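Lectin 2 (Agrocybe aegerita, PDB 4TQJ) binds sugars as a fungal lectin that specifically recognises non-reducing terminal N-acetylglucosamine. Local coordinates at residues R61-T66 and G72-F77; A121-T126 and D130-G135. The protein carries 1 engineered substitution. All coordinates share one frame; numbering follows the deposited sequence.

Contact 1: R61-T66 and G72-F77; sequences RLIADT and GDIVGF
T66 grips the carboxylate of D73 at the turn end of the beta hairpin made by strands 60-64 and 73-77. Both donors of T66 fall on one oxygen. T66 N meets D73 OD2 at 2.9 Å, nearly end-on to the C-O bond. T66 OG1 gives its proton to the same D73 OD2 at 2.9 Å, from above the carboxylate plane. With chi1 at 68°, OG1 sits between the backbone N and the carbonyl carbon, which leaves CG2 anti to the carbonyl carbon, beside the backbone N. That methyl meets V75 tip to tip, T66 CG2 to V75 CG2 at 3.7 Å. D73 OD1 accepts from N87 N, so both carboxylate oxygens are engaged. The nearby carboxylate of D65 accepts the backbone N-H groups of T67, G68 and G70, which probably offset its closeness to D73. Further along the hairpin, L62 CD1 lies 4.1 Å from F77 CE2, oblique to the ring. Two antiparallel hydrogen-bonded pairs, L62 with V75 and A64 with D73, hold the backbones together. This is the inner hairpin of a four-stranded propeller blade. L62, A64 and V75 pack on L120 of strand 117-121. R61 and I63 face strand 20-25 on the other side, and strand 82-85 continues the sheet beyond 73-77.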
loop_
_atom_site.group_PDB
_atom_site.type_symbol
_atom_site.label_atom_id
_atom_site.label_comp_id
_atom_site.label_asym_id
_atom_site.label_seq_id
_atom_site.Cartn_x
_atom_site.Cartn_y
_atom_site.Cartn_z
ATOM N N ARG A 61 12.598 14.925 -12.673
ATOM C CA ARG A 61 12.503 14.075 -11.484
ATOM C C ARG A 61 11.120 13.435 -11.326
ATOM O O ARG A 61 10.108 14.139 -11.227
ATOM C CB ARG A 61 12.885 14.883 -10.240
ATOM C CG ARG A 61 14.392 15.124 -10.122
ATOM C CD ARG A 61 14.716 16.215 -9.112
ATOM N NE ARG A 61 14.432 17.554 -9.638
ATOM C CZ ARG A 61 14.586 18.675 -8.944
ATOM N NH1 ARG A 61 15.028 18.618 -7.692
ATOM N NH2 ARG A 61 14.295 19.847 -9.498
ATOM N N LEU A 62 11.089 12.099 -11.300
ATOM C CA LEU A 62 9.840 11.350 -11.364
ATOM C C LEU A 62 9.810 10.174 -10.384
ATOM O O LEU A 62 10.769 9.954 -9.651
ATOM C CB LEU A 62 9.610 10.838 -12.792
ATOM C CG LEU A 62 9.550 11.888 -13.923
ATOM C CD1 LEU A 62 9.630 11.220 -15.283
ATOM C CD2 LEU A 62 8.312 12.773 -13.817
ATOM N N ILE A 63 8.694 9.444 -10.376
ATOM C CA ILE A 63 8.547 8.205 -9.618
ATOM C C ILE A 63 8.027 7.136 -10.559
ATOM O O ILE A 63 7.054 7.365 -11.281
ATOM C CB ILE A 63 7.513 8.331 -8.488
ATOM C CG1 ILE A 63 7.929 9.397 -7.486
ATOM C CG2 ILE A 63 7.341 6.992 -7.773
ATOM C CD1 ILE A 63 8.754 8.832 -6.352
ATOM N N ALA A 64 8.682 5.982 -10.587
ATOM C CA ALA A 64 8.161 4.852 -11.351
ATOM C C ALA A 64 8.708 3.535 -10.828
ATOM O O ALA A 64 9.731 3.504 -10.140
ATOM C CB ALA A 64 8.475 5.016 -12.834
ATOM N N ASP A 65 8.024 2.446 -11.146
ATOM C CA ASP A 65 8.500 1.135 -10.742
ATOM C C ASP A 65 9.509 0.655 -11.775
ATOM O O ASP A 65 9.136 0.169 -12.845
ATOM C CB ASP A 65 7.342 0.138 -10.606
ATOM C CG ASP A 65 7.810 -1.231 -10.106
ATOM O OD1 ASP A 65 9.005 -1.358 -9.801
ATOM O OD2 ASP A 65 6.991 -2.165 -10.009
ATOM N N THR A 66 10.787 0.821 -11.459
ATOM C CA THR A 66 11.855 0.420 -12.359
ATOM C C THR A 66 12.366 -0.995 -12.107
ATOM O O THR A 66 13.232 -1.473 -12.832
ATOM C CB THR A 66 13.055 1.373 -12.266
ATOM O OG1 THR A 66 13.672 1.228 -10.983
ATOM C CG2 THR A 66 12.610 2.820 -12.463
ATOM N N GLY A 72 7.224 2.026 -6.068
ATOM C CA GLY A 72 7.745 3.142 -6.831
ATOM C C GLY A 72 9.107 3.639 -6.388
ATOM O O GLY A 72 9.343 3.893 -5.210
ATOM N N ASP A 73 9.997 3.790 -7.359
ATOM C CA ASP A 73 11.360 4.214 -7.127
ATOM C C ASP A 73 11.516 5.653 -7.559
ATOM O O ASP A 73 10.750 6.131 -8.404
ATOM C CB ASP A 73 12.304 3.356 -7.961
ATOM C CG ASP A 73 12.046 1.882 -7.776
ATOM O OD1 ASP A 73 12.085 1.427 -6.618
ATOM O OD2 ASP A 73 11.786 1.190 -8.785
ATOM N N ILE A 74 12.512 6.328 -6.992
ATOM C CA ILE A 74 12.847 7.687 -7.383
ATOM C C ILE A 74 13.719 7.650 -8.614
ATOM O O ILE A 74 14.728 6.949 -8.641
ATOM C CB ILE A 74 13.644 8.404 -6.291
ATOM C CG1 ILE A 74 12.936 8.281 -4.943
ATOM C CG2 ILE A 74 13.864 9.859 -6.667
ATOM C CD1 ILE A 74 11.594 8.911 -4.912
ATOM N N VAL A 75 13.335 8.408 -9.639
ATOM C CA VAL A 75 14.110 8.456 -10.866
ATOM C C VAL A 75 14.434 9.902 -11.226
ATOM O O VAL A 75 13.545 10.755 -11.270
ATOM C CB VAL A 75 13.356 7.812 -12.036
ATOM C CG1 VAL A 75 14.244 7.776 -13.262
ATOM C CG2 VAL A 75 12.853 6.414 -11.671
ATOM N N GLY A 76 15.713 10.173 -11.462
ATOM C CA GLY A 76 16.160 11.499 -11.826
ATOM C C GLY A 76 16.927 11.474 -13.127
ATOM O O GLY A 76 17.825 10.645 -13.309
ATOM N N PHE A 77 16.565 12.368 -14.043
ATOM C CA PHE A 77 17.308 12.534 -15.287
ATOM C C PHE A 77 18.291 13.667 -15.055
ATOM O O PHE A 77 17.935 14.835 -15.190
ATOM C CB PHE A 77 16.365 12.853 -16.461
ATOM C CG PHE A 77 15.453 11.716 -16.833
ATOM C CD1 PHE A 77 15.733 10.913 -17.933
ATOM C CD2 PHE A 77 14.320 11.438 -16.079
ATOM C CE1 PHE A 77 14.896 9.863 -18.282
ATOM C CE2 PHE A 77 13.480 10.379 -16.413
ATOM C CZ PHE A 77 13.776 9.588 -17.519
#

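Contact 2: A121-T126 and D130-G135. Engineered in segment 121-126: T126 (natural residue Ile).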
loop_
_atom_site.group_PDB
_atom_site.type_symbol
_atom_site.label_atom_id
_atom_site.label_comp_id
_atom_site.label_asym_id
_atom_site.label_seq_id
_atom_site.Cartn_x
_atom_site.Cartn_y
_atom_site.Cartn_z
ATOM N N ALA A 121 7.537 4.605 -18.527
ATOM C CA ALA A 121 6.306 3.881 -18.830
ATOM C C ALA A 121 6.566 2.420 -19.201
ATOM O O ALA A 121 7.540 2.103 -19.875
ATOM C CB ALA A 121 5.553 4.585 -19.964
ATOM N N ASP A 122 5.669 1.546 -18.764
ATOM C CA ASP A 122 5.726 0.124 -19.090
ATOM C C ASP A 122 5.110 -0.116 -20.460
ATOM O O ASP A 122 4.040 -0.698 -20.575
ATOM C CB ASP A 122 4.974 -0.670 -18.027
ATOM C CG ASP A 122 5.067 -2.177 -18.232
ATOM O OD1 ASP A 122 5.862 -2.638 -19.082
ATOM O OD2 ASP A 122 4.339 -2.894 -17.517
ATOM N N ILE A 123 5.787 0.352 -21.500
ATOM C CA ILE A 123 5.240 0.287 -22.851
ATOM C C ILE A 123 5.200 -1.132 -23.411
ATOM O O ILE A 123 4.529 -1.387 -24.412
ATOM C CB ILE A 123 6.006 1.206 -23.806
ATOM C CG1 ILE A 123 7.501 1.025 -23.628
ATOM C CG2 ILE A 123 5.671 2.678 -23.534
ATOM C CD1 ILE A 123 8.295 2.065 -24.361
ATOM N N ARG A 124 5.907 -2.056 -22.767
ATOM C CA ARG A 124 5.921 -3.454 -23.214
ATOM C C ARG A 124 5.066 -4.367 -22.338
ATOM O O ARG A 124 5.001 -5.577 -22.561
ATOM C CB ARG A 124 7.358 -3.976 -23.309
ATOM C CG ARG A 124 8.161 -3.352 -24.457
ATOM C CD ARG A 124 9.623 -3.815 -24.470
ATOM N NE ARG A 124 10.325 -3.401 -23.261
ATOM C CZ ARG A 124 10.976 -4.229 -22.447
ATOM N NH1 ARG A 124 11.039 -5.532 -22.720
ATOM N NH2 ARG A 124 11.569 -3.751 -21.362
ATOM N N LYS A 125 4.398 -3.769 -21.352
ATOM C CA LYS A 125 3.590 -4.499 -20.380
ATOM C C LYS A 125 4.346 -5.637 -19.691
ATOM O O LYS A 125 3.847 -6.756 -19.614
ATOM C CB LYS A 125 2.293 -5.022 -21.013
ATOM C CG LYS A 125 1.295 -3.929 -21.352
ATOM C CD LYS A 125 -0.007 -4.090 -20.574
ATOM C CE LYS A 125 -0.849 -5.235 -21.126
ATOM N NZ LYS A 125 -2.079 -5.449 -20.318
ATOM N N THR A 126 5.536 -5.347 -19.174
ATOM C CA THR A 126 6.302 -6.360 -18.444
ATOM C C THR A 126 6.331 -6.118 -16.934
ATOM O O THR A 126 6.928 -6.896 -16.190
ATOM C CB THR A 126 7.742 -6.521 -18.991
ATOM O OG1 THR A 126 8.453 -5.275 -18.906
ATOM C CG2 THR A 126 7.704 -6.978 -20.434
ATOM N N ASP A 130 9.995 1.220 -18.864
ATOM C CA ASP A 130 11.025 1.598 -19.826
ATOM C C ASP A 130 11.237 3.111 -19.799
ATOM O O ASP A 130 10.400 3.869 -19.295
ATOM C CB ASP A 130 10.625 1.179 -21.249
ATOM C CG ASP A 130 10.643 -0.327 -21.450
ATOM O OD1 ASP A 130 10.887 -1.051 -20.465
ATOM O OD2 ASP A 130 10.386 -0.784 -22.595
ATOM N N ILE A 131 12.353 3.554 -20.356
ATOM C CA ILE A 131 12.597 4.968 -20.515
ATOM C C ILE A 131 12.176 5.345 -21.921
ATOM O O ILE A 131 12.615 4.730 -22.902
ATOM C CB ILE A 131 14.073 5.311 -20.332
ATOM C CG1 ILE A 131 14.549 4.893 -18.941
ATOM C CG2 ILE A 131 14.291 6.792 -20.554
ATOM C CD1 ILE A 131 16.056 4.935 -18.794
ATOM N N ILE A 132 11.289 6.325 -22.021
ATOM C CA ILE A 132 10.870 6.805 -23.326
ATOM C C ILE A 132 11.037 8.307 -23.398
ATOM O O ILE A 132 10.499 9.050 -22.580
ATOM C CB ILE A 132 9.425 6.345 -23.681
ATOM C CG1 ILE A 132 8.940 6.980 -24.987
ATOM C CG2 ILE A 132 8.457 6.630 -22.562
ATOM C CD1 ILE A 132 7.745 6.220 -25.570
ATOM N N GLY A 133 11.813 8.760 -24.372
ATOM C CA GLY A 133 12.081 10.177 -24.495
ATOM C C GLY A 133 11.738 10.696 -25.867
ATOM O O GLY A 133 12.048 10.068 -26.872
ATOM N N PHE A 134 11.080 11.844 -25.905
ATOM C CA PHE A 134 10.773 12.503 -27.169
ATOM C C PHE A 134 11.905 13.477 -27.444
ATOM O O PHE A 134 11.893 14.607 -26.964
ATOM C CB PHE A 134 9.423 13.219 -27.089
ATOM C CG PHE A 134 8.235 12.274 -27.071
ATOM C CD1 PHE A 134 7.604 11.908 -28.255
ATOM C CD2 PHE A 134 7.761 11.743 -25.876
ATOM C CE1 PHE A 134 6.513 11.026 -28.249
ATOM C CE2 PHE A 134 6.666 10.861 -25.864
ATOM C CZ PHE A 134 6.046 10.509 -27.043
ATOM N N GLY A 135 12.894 13.012 -28.204
ATOM C CA GLY A 135 14.123 13.760 -28.394
ATOM C C GLY A 135 14.226 14.507 -29.712
ATOM O O GLY A 135 13.225 14.977 -30.256
#
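This contact is a salt-bridged turn at the end of a beta hairpin, in a four-stranded blade of a beta-propeller. Segment 121-126 leaves strand 117-121 and turns back, and strand 130-134 follows. A121 and D130 form an antiparallel hydrogen-bonded pair, with A121 N to D130 O at 3.1 Å and D130 N to A121 O at 2.8 Å. Past this pair the chain bends sharply. D122 is the centre of an inverse gamma turn, and a type I beta turn runs from D122 to K125. The D122 carboxylate holds the bend from within. D122 OD1 accepts from the backbone N of the engineered residue T126 at 2.7 Å, and D122 OD2 accepts from G127 N.

The turn lays I123 across D130 and brings R124 to the edge of its carboxylate. I123 has chi1 at 47°, which places CG1 between the backbone N and the carbonyl carbon. I123 CG1 then lies 3.6 Å from D130 OD2, and I123 CD1 reaches I132 CD1 at 4.4 Å. V141 of strand 139-142 packs against both isoleucines. A121 and I132 also rest on L176 of strand 173-177.

D130 OD1 has a second donor in N144 N, and R124 NH2 has a weak bond to N144 O. N144 thus joins the ion pair to the chain just after strand 139-142. R124 is bent at chi3 and presents its guanidinium side-on, nearly coplanar with the carboxylate. R124 NH2 donates to D130 OD1 at 2.9 Å, while R124 NE meets the syn lone pair of D130 OD2 at 2.7 Å, almost straight at 177°.

Overall arrangement
Contacts 1 and 2 hold equivalent places in two consecutive blades of the propeller. Each joins the first two strands of its blade near the turn between them. Both are largely buried, with centres about 13 Å apart. Contact 1 covers more of the paired strands, with 503 Å² buried against 317 Å². Contact 2 lies mostly in the turn, where K125 and T126 are exposed. An aspartate receives the turn in both, but from neutral donors in contact 1 and from a charged guanidinium in contact 2. The blades touch directly: F77 CE1 lies 3.9 Å from I131 CG2. N144 links them too, bonding to T66 O and to D130.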